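Local atomic coordinates of putative branched-chain amino acid aminotransferase IlvE (Streptococcus mutans, PDB entry 4DQN), a protein that probably transfers the amino group of leucine, isoleucine or valine to 2-oxoglutarate, using pyridoxal 5'-phosphate as cofactor. Residues A[216-230]-A[241-253]. Sequence-based numbering, arbitrary orientation.
Sequences PATHTKIEEVGSANF and TPLSPSILPSVTK
Asn229 OD1 takes the backbone N-H of Ser250 at 3.1 Å, nearly straight at 166° but from above the carbonyl plane, and a weak bond from Ser250 OG as well. On the other arm of the same amide, Asn229 ND2 donates to Leu248 O at 2.9 Å, within the amide plane, so the two bonds bracket Pro249 and fix the flip of the group. The aliphatic chain of Lys253 crosses this amide at about a right angle, while Ser250 OG, as N-cap, accepts from Lys253 N and starts helix 251-262. Further along, Glu224 OE1 receives Leu248 N at 3.0 Å on its syn side. Glu223 bends at chi2 (-101°) and spreads its carboxylate over two serines: OE1 takes Ser246 OG at 3.0 Å and OE2 takes Ser244 OG at 2.9 Å, the latter serine closing an ST turn onto Ser246 N. Ile247 crosses the Glu223 side chain at a slant, its CG1 3.8 Å from Glu223 CD. Glu223 and Glu224 both face Tyr213 in a classic beta bulge, which turns these neighbours to the same side of the sheet, so both reach the loop. A loop is thus strapped, by buried side chains, to a beta hairpin of the class-IV aminotransferase fold, and it brings Leu248 against Lys188, the predicted pyridoxal-phosphate lysine.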
ATOM      1  N   PRO A 216     -11.201 -10.152  -8.222  1.00 41.29           N
ATOM      2  CA  PRO A 216      -9.845 -10.661  -8.476  1.00 40.76           C
ATOM      3  C   PRO A 216      -9.756 -12.185  -8.571  1.00 44.48           C
ATOM      4  O   PRO A 216      -8.860 -12.687  -9.251  1.00 46.73           O
ATOM      5  CB  PRO A 216      -9.030 -10.138  -7.282  1.00 44.20           C
ATOM      6  CG  PRO A 216     -10.050  -9.805  -6.215  1.00 42.80           C
ATOM      7  CD  PRO A 216     -11.285  -9.378  -6.969  1.00 41.16           C
ATOM      8  N   ALA A 217     -10.662 -12.904  -7.914  1.00 45.44           N
ATOM      9  CA  ALA A 217     -10.658 -14.365  -7.977  1.00 47.46           C
ATOM     10  C   ALA A 217     -11.001 -14.879  -9.371  1.00 46.56           C
ATOM     11  O   ALA A 217     -10.228 -15.627  -9.978  1.00 52.37           O
ATOM     12  CB  ALA A 217     -11.627 -14.950  -6.955  1.00 50.07           C
ATOM     13  N   THR A 218     -12.168 -14.479  -9.871  1.00 42.81           N
ATOM     14  CA  THR A 218     -12.702 -15.069 -11.098  1.00 45.34           C
ATOM     15  C   THR A 218     -12.819 -14.109 -12.292  1.00 44.05           C
ATOM     16  O   THR A 218     -12.963 -14.553 -13.434  1.00 40.70           O
ATOM     17  CB  THR A 218     -14.076 -15.717 -10.832  1.00 45.00           C
ATOM     18  OG1 THR A 218     -15.079 -14.701 -10.714  1.00 44.53           O
ATOM     19  CG2 THR A 218     -14.037 -16.510  -9.536  1.00 43.88           C
ATOM     20  N   HIS A 219     -12.760 -12.802 -12.026  1.00 39.59           N
ATOM     21  CA  HIS A 219     -12.919 -11.788 -13.072  1.00 40.01           C
ATOM     22  C   HIS A 219     -14.191 -12.008 -13.889  1.00 41.50           C
ATOM     23  O   HIS A 219     -14.150 -12.093 -15.117  1.00 37.36           O
ATOM     24  CB  HIS A 219     -11.677 -11.716 -13.974  1.00 37.88           C
ATOM     25  CG  HIS A 219     -10.549 -10.935 -13.374  1.00 40.70           C
ATOM     26  ND1 HIS A 219     -10.128  -9.720 -13.878  1.00 41.18           N
ATOM     27  CD2 HIS A 219      -9.768 -11.182 -12.294  1.00 40.25           C
ATOM     28  CE1 HIS A 219      -9.136  -9.257 -13.138  1.00 40.57           C
ATOM     29  NE2 HIS A 219      -8.899 -10.123 -12.168  1.00 39.23           N
ATOM     30  N   THR A 220     -15.321 -12.102 -13.192  1.00 35.95           N
ATOM     31  CA  THR A 220     -16.602 -12.277 -13.864  1.00 38.00           C
ATOM     32  C   THR A 220     -17.669 -11.305 -13.337  1.00 40.72           C
ATOM     33  O   THR A 220     -18.742 -11.154 -13.932  1.00 39.13           O
ATOM     34  CB  THR A 220     -17.087 -13.721 -13.715  1.00 43.76           C
ATOM     35  OG1 THR A 220     -18.184 -13.950 -14.608  1.00 56.95           O
ATOM     36  CG2 THR A 220     -17.530 -13.971 -12.293  1.00 39.47           C
ATOM     37  N   LYS A 221     -17.359 -10.639 -12.224  1.00 37.77           N
ATOM     38  CA  LYS A 221     -18.300  -9.733 -11.572  1.00 37.34           C
ATOM     39  C   LYS A 221     -17.632  -8.384 -11.340  1.00 39.95           C
ATOM     40  O   LYS A 221     -16.429  -8.316 -11.070  1.00 36.84           O
ATOM     41  CB  LYS A 221     -18.731 -10.313 -10.228  1.00 41.33           C
ATOM     42  CG  LYS A 221     -19.360 -11.691 -10.312  1.00 43.59           C
ATOM     43  CD  LYS A 221     -19.500 -12.313  -8.926  1.00 47.72           C
ATOM     44  CE  LYS A 221     -18.142 -12.381  -8.241  1.00 51.99           C
ATOM     45  NZ  LYS A 221     -18.215 -12.876  -6.837  1.00 56.22           N
ATOM     46  N   ILE A 222     -18.409  -7.313 -11.450  1.00 37.15           N
ATOM     47  CA  ILE A 222     -17.886  -5.965 -11.262  1.00 36.54           C
ATOM     48  C   ILE A 222     -17.625  -5.689  -9.789  1.00 38.95           C
ATOM     49  O   ILE A 222     -18.444  -6.025  -8.926  1.00 36.67           O
ATOM     50  CB  ILE A 222     -18.859  -4.902 -11.827  1.00 37.37           C
ATOM     51  CG1 ILE A 222     -18.909  -4.996 -13.354  1.00 38.71           C
ATOM     52  CG2 ILE A 222     -18.438  -3.499 -11.416  1.00 34.86           C
ATOM     53  CD1 ILE A 222     -19.866  -3.987 -13.994  1.00 38.40           C
ATOM     54  N   GLU A 223     -16.476  -5.087  -9.503  1.00 35.49           N
ATOM     55  CA  GLU A 223     -16.140  -4.689  -8.146  1.00 36.28           C
ATOM     56  C   GLU A 223     -16.384  -3.204  -7.957  1.00 39.66           C
ATOM     57  O   GLU A 223     -17.272  -2.790  -7.200  1.00 43.52           O
ATOM     58  CB  GLU A 223     -14.670  -4.980  -7.866  1.00 42.03           C
ATOM     59  CG  GLU A 223     -14.346  -6.449  -7.802  1.00 43.30           C
ATOM     60  CD  GLU A 223     -14.211  -6.952  -6.393  1.00 43.89           C
ATOM     61  OE1 GLU A 223     -13.282  -6.504  -5.688  1.00 42.16           O
ATOM     62  OE2 GLU A 223     -15.037  -7.795  -5.988  1.00 46.32           O
ATOM     63  N   GLU A 224     -15.576  -2.399  -8.638  1.00 37.60           N
ATOM     64  CA  GLU A 224     -15.704  -0.954  -8.520  1.00 38.03           C
ATOM     65  C   GLU A 224     -15.117  -0.183  -9.707  1.00 35.69           C
ATOM     66  O   GLU A 224     -14.403  -0.749 -10.549  1.00 34.80           O
ATOM     67  CB  GLU A 224     -15.123  -0.459  -7.181  1.00 41.19           C
ATOM     68  CG  GLU A 224     -13.750  -1.006  -6.812  1.00 44.19           C
ATOM     69  CD  GLU A 224     -13.384  -0.701  -5.364  1.00 50.69           C
ATOM     70  OE1 GLU A 224     -14.161  -1.063  -4.458  1.00 50.37           O
ATOM     71  OE2 GLU A 224     -12.325  -0.087  -5.130  1.00 53.69           O
ATOM     72  N   VAL A 225     -15.443   1.110  -9.749  1.00 34.86           N
ATOM     73  CA  VAL A 225     -15.081   2.010 -10.838  1.00 34.26           C
ATOM     74  C   VAL A 225     -14.012   2.966 -10.323  1.00 38.55           C
ATOM     75  O   VAL A 225     -14.325   3.988  -9.703  1.00 36.30           O
ATOM     76  CB  VAL A 225     -16.311   2.816 -11.281  1.00 37.00           C
ATOM     77  CG1 VAL A 225     -16.053   3.534 -12.603  1.00 34.56           C
ATOM     78  CG2 VAL A 225     -17.536   1.898 -11.388  1.00 32.09           C
ATOM     79  N   GLY A 226     -12.749   2.632 -10.581  1.00 40.39           N
ATOM     80  CA  GLY A 226     -11.646   3.330  -9.953  1.00 36.12           C
ATOM     81  C   GLY A 226     -11.790   3.150  -8.460  1.00 41.07           C
ATOM     82  O   GLY A 226     -11.866   2.014  -7.975  1.00 43.29           O
ATOM     83  N   SER A 227     -11.867   4.262  -7.731  1.00 40.06           N
ATOM     84  CA  SER A 227     -12.042   4.200  -6.282  1.00 43.49           C
ATOM     85  C   SER A 227     -13.508   4.374  -5.877  1.00 43.97           C
ATOM     86  O   SER A 227     -13.826   4.379  -4.681  1.00 44.99           O
ATOM     87  CB  SER A 227     -11.174   5.257  -5.591  1.00 45.97           C
ATOM     88  OG  SER A 227     -11.618   6.566  -5.901  1.00 47.92           O
ATOM     89  N   ALA A 228     -14.390   4.504  -6.873  1.00 37.99           N
ATOM     90  CA  ALA A 228     -15.829   4.711  -6.642  1.00 36.51           C
ATOM     91  C   ALA A 228     -16.634   3.427  -6.840  1.00 37.34           C
ATOM     92  O   ALA A 228     -16.162   2.492  -7.494  1.00 36.52           O
ATOM     93  CB  ALA A 228     -16.359   5.806  -7.565  1.00 36.84           C
ATOM     94  N   ASN A 229     -17.846   3.384  -6.288  1.00 33.05           N
ATOM     95  CA  ASN A 229     -18.715   2.203  -6.424  1.00 30.95           C
ATOM     96  C   ASN A 229     -19.505   2.236  -7.732  1.00 33.15           C
ATOM     97  O   ASN A 229     -19.775   3.312  -8.255  1.00 37.04           O
ATOM     98  CB  ASN A 229     -19.698   2.106  -5.253  1.00 33.12           C
ATOM     99  CG  ASN A 229     -19.047   1.619  -3.965  1.00 37.70           C
ATOM    100  OD1 ASN A 229     -19.671   1.621  -2.907  1.00 42.05           O
ATOM    101  ND2 ASN A 229     -17.790   1.219  -4.045  1.00 37.90           N
ATOM    102  N   PHE A 230     -19.860   1.062  -8.254  1.00 29.29           N
ATOM    103  CA  PHE A 230     -20.708   0.936  -9.436  1.00 32.34           C
ATOM    104  C   PHE A 230     -22.153   0.771  -8.966  1.00 30.40           C
ATOM    105  O   PHE A 230     -22.406   0.175  -7.908  1.00 30.19           O
ATOM    106  CB  PHE A 230     -20.283  -0.295 -10.265  1.00 32.80           C
ATOM    107  CG  PHE A 230     -21.160  -0.569 -11.481  1.00 34.30           C
ATOM    108  CD1 PHE A 230     -22.304  -1.371 -11.382  1.00 31.57           C
ATOM    109  CD2 PHE A 230     -20.832  -0.034 -12.720  1.00 30.99           C
ATOM    110  CE1 PHE A 230     -23.105  -1.620 -12.501  1.00 34.07           C
ATOM    111  CE2 PHE A 230     -21.625  -0.279 -13.846  1.00 31.73           C
ATOM    112  CZ  PHE A 230     -22.756  -1.076 -13.739  1.00 30.48           C
ATOM    113  N   THR A 241     -26.114  -2.636  -6.724  1.00 33.32           N
ATOM    114  CA  THR A 241     -24.704  -2.263  -6.572  1.00 34.58           C
ATOM    115  C   THR A 241     -23.938  -3.501  -6.129  1.00 36.40           C
ATOM    116  O   THR A 241     -24.475  -4.317  -5.382  1.00 36.36           O
ATOM    117  CB  THR A 241     -24.540  -1.100  -5.552  1.00 35.98           C
ATOM    118  OG1 THR A 241     -23.180  -0.637  -5.517  1.00 31.29           O
ATOM    119  CG2 THR A 241     -24.956  -1.537  -4.164  1.00 34.26           C
ATOM    120  N   PRO A 242     -22.691  -3.665  -6.609  1.00 34.97           N
ATOM    121  CA  PRO A 242     -21.883  -4.837  -6.254  1.00 35.43           C
ATOM    122  C   PRO A 242     -21.632  -4.986  -4.756  1.00 36.69           C
ATOM    123  O   PRO A 242     -21.411  -4.010  -4.028  1.00 33.80           O
ATOM    124  CB  PRO A 242     -20.552  -4.571  -6.972  1.00 32.12           C
ATOM    125  CG  PRO A 242     -20.943  -3.744  -8.154  1.00 32.36           C
ATOM    126  CD  PRO A 242     -22.032  -2.838  -7.636  1.00 30.75           C
ATOM    127  N   LEU A 243     -21.671  -6.231  -4.300  1.00 38.25           N
ATOM    128  CA  LEU A 243     -21.262  -6.553  -2.948  1.00 43.98           C
ATOM    129  C   LEU A 243     -20.127  -7.572  -2.960  1.00 48.31           C
ATOM    130  O   LEU A 243     -20.303  -8.723  -3.372  1.00 47.30           O
ATOM    131  CB  LEU A 243     -22.442  -7.111  -2.160  1.00 48.88           C
ATOM    132  CG  LEU A 243     -22.127  -7.625  -0.753  1.00 53.03           C
ATOM    133  CD1 LEU A 243     -21.301  -6.608   0.059  1.00 50.62           C
ATOM    134  CD2 LEU A 243     -23.432  -7.954  -0.059  1.00 52.33           C
ATOM    135  N   SER A 244     -18.958  -7.149  -2.498  1.00 49.36           N
ATOM    136  CA  SER A 244     -17.835  -8.060  -2.335  1.00 49.45           C
ATOM    137  C   SER A 244     -17.059  -7.631  -1.110  1.00 45.87           C
ATOM    138  O   SER A 244     -17.092  -6.459  -0.741  1.00 51.27           O
ATOM    139  CB  SER A 244     -16.933  -8.041  -3.573  1.00 50.86           C
ATOM    140  OG  SER A 244     -15.565  -8.214  -3.218  1.00 45.63           O
ATOM    141  N   PRO A 245     -16.361  -8.581  -0.471  1.00 43.14           N
ATOM    142  CA  PRO A 245     -15.500  -8.274   0.677  1.00 48.47           C
ATOM    143  C   PRO A 245     -14.187  -7.633   0.233  1.00 46.94           C
ATOM    144  O   PRO A 245     -13.307  -7.393   1.066  1.00 45.43           O
ATOM    145  CB  PRO A 245     -15.209  -9.657   1.260  1.00 50.53           C
ATOM    146  CG  PRO A 245     -15.277 -10.581   0.076  1.00 48.32           C
ATOM    147  CD  PRO A 245     -16.376 -10.025  -0.785  1.00 47.64           C
ATOM    148  N   SER A 246     -14.062  -7.391  -1.073  1.00 43.91           N
ATOM    149  CA  SER A 246     -12.849  -6.841  -1.673  1.00 46.23           C
ATOM    150  C   SER A 246     -13.123  -5.400  -2.124  1.00 43.63           C
ATOM    151  O   SER A 246     -12.242  -4.702  -2.637  1.00 44.81           O
ATOM    152  CB  SER A 246     -12.417  -7.720  -2.861  1.00 42.87           C
ATOM    153  OG  SER A 246     -11.303  -7.169  -3.545  1.00 52.82           O
ATOM    154  N   ILE A 247     -14.359  -4.963  -1.907  1.00 43.05           N
ATOM    155  CA  ILE A 247     -14.823  -3.650  -2.345  1.00 45.11           C
ATOM    156  C   ILE A 247     -14.846  -2.647  -1.183  1.00 42.77           C
ATOM    157  O   ILE A 247     -15.229  -2.994  -0.061  1.00 42.35           O
ATOM    158  CB  ILE A 247     -16.249  -3.780  -2.953  1.00 48.59           C
ATOM    159  CG1 ILE A 247     -16.184  -4.461  -4.327  1.00 45.98           C
ATOM    160  CG2 ILE A 247     -16.954  -2.432  -3.046  1.00 45.99           C
ATOM    161  CD1 ILE A 247     -17.559  -4.862  -4.860  1.00 43.98           C
ATOM    162  N   LEU A 248     -14.417  -1.414  -1.447  1.00 45.68           N
ATOM    163  CA  LEU A 248     -14.577  -0.329  -0.481  1.00 44.88           C
ATOM    164  C   LEU A 248     -16.030   0.138  -0.465  1.00 44.06           C
ATOM    165  O   LEU A 248     -16.540   0.615  -1.476  1.00 46.58           O
ATOM    166  CB  LEU A 248     -13.689   0.862  -0.841  1.00 46.14           C
ATOM    167  CG  LEU A 248     -13.938   2.074   0.065  1.00 46.03           C
ATOM    168  CD1 LEU A 248     -12.872   2.143   1.135  1.00 44.34           C
ATOM    169  CD2 LEU A 248     -14.008   3.376  -0.721  1.00 48.77           C
ATOM    170  N   PRO A 249     -16.699   0.020   0.690  1.00 45.75           N
ATOM    171  CA  PRO A 249     -18.096   0.463   0.776  1.00 43.89           C
ATOM    172  C   PRO A 249     -18.204   1.988   0.918  1.00 45.30           C
ATOM    173  O   PRO A 249     -17.870   2.525   1.981  1.00 46.26           O
ATOM    174  CB  PRO A 249     -18.604  -0.233   2.045  1.00 49.25           C
ATOM    175  CG  PRO A 249     -17.359  -0.552   2.867  1.00 47.53           C
ATOM    176  CD  PRO A 249     -16.135  -0.307   2.010  1.00 45.82           C
ATOM    177  N   SER A 250     -18.656   2.679  -0.131  1.00 41.27           N
ATOM    178  CA  SER A 250     -18.725   4.144  -0.082  1.00 39.90           C
ATOM    179  C   SER A 250     -19.954   4.647   0.683  1.00 39.14           C
ATOM    180  O   SER A 250     -21.012   4.000   0.692  1.00 37.84           O
ATOM    181  CB  SER A 250     -18.630   4.769  -1.484  1.00 39.06           C
ATOM    182  OG  SER A 250     -19.890   4.880  -2.122  1.00 38.61           O
ATOM    183  N   VAL A 251     -19.800   5.781   1.357  1.00 34.89           N
ATOM    184  CA  VAL A 251     -20.917   6.408   2.067  1.00 32.20           C
ATOM    185  C   VAL A 251     -21.988   6.807   1.049  1.00 32.18           C
ATOM    186  O   VAL A 251     -23.193   6.714   1.302  1.00 32.65           O
ATOM    187  CB  VAL A 251     -20.432   7.637   2.855  1.00 31.18           C
ATOM    188  CG1 VAL A 251     -21.560   8.228   3.687  1.00 32.52           C
ATOM    189  CG2 VAL A 251     -19.276   7.252   3.765  1.00 31.00           C
ATOM    190  N   THR A 252     -21.533   7.227  -0.123  1.00 30.07           N
ATOM    191  CA  THR A 252     -22.439   7.626  -1.195  1.00 32.87           C
ATOM    192  C   THR A 252     -23.320   6.454  -1.641  1.00 35.90           C
ATOM    193  O   THR A 252     -24.527   6.618  -1.829  1.00 29.59           O
ATOM    194  CB  THR A 252     -21.649   8.209  -2.381  1.00 30.22           C
ATOM    195  OG1 THR A 252     -20.737   9.198  -1.884  1.00 27.52           O
ATOM    196  CG2 THR A 252     -22.584   8.882  -3.382  1.00 32.08           C
ATOM    197  N   LYS A 253     -22.727   5.267  -1.770  1.00 33.74           N
ATOM    198  CA  LYS A 253     -23.493   4.074  -2.145  1.00 29.28           C
ATOM    199  C   LYS A 253     -24.583   3.723  -1.141  1.00 30.38           C
ATOM    200  O   LYS A 253     -25.720   3.435  -1.527  1.00 33.07           O
ATOM    201  CB  LYS A 253     -22.574   2.861  -2.332  1.00 33.97           C
ATOM    202  CG  LYS A 253     -23.353   1.553  -2.264  1.00 38.05           C
ATOM    203  CD  LYS A 253     -22.477   0.323  -2.383  1.00 45.45           C
ATOM    204  CE  LYS A 253     -21.829  -0.061  -1.068  1.00 43.48           C
ATOM    205  NZ  LYS A 253     -20.968  -1.271  -1.276  1.00 48.35           N
TER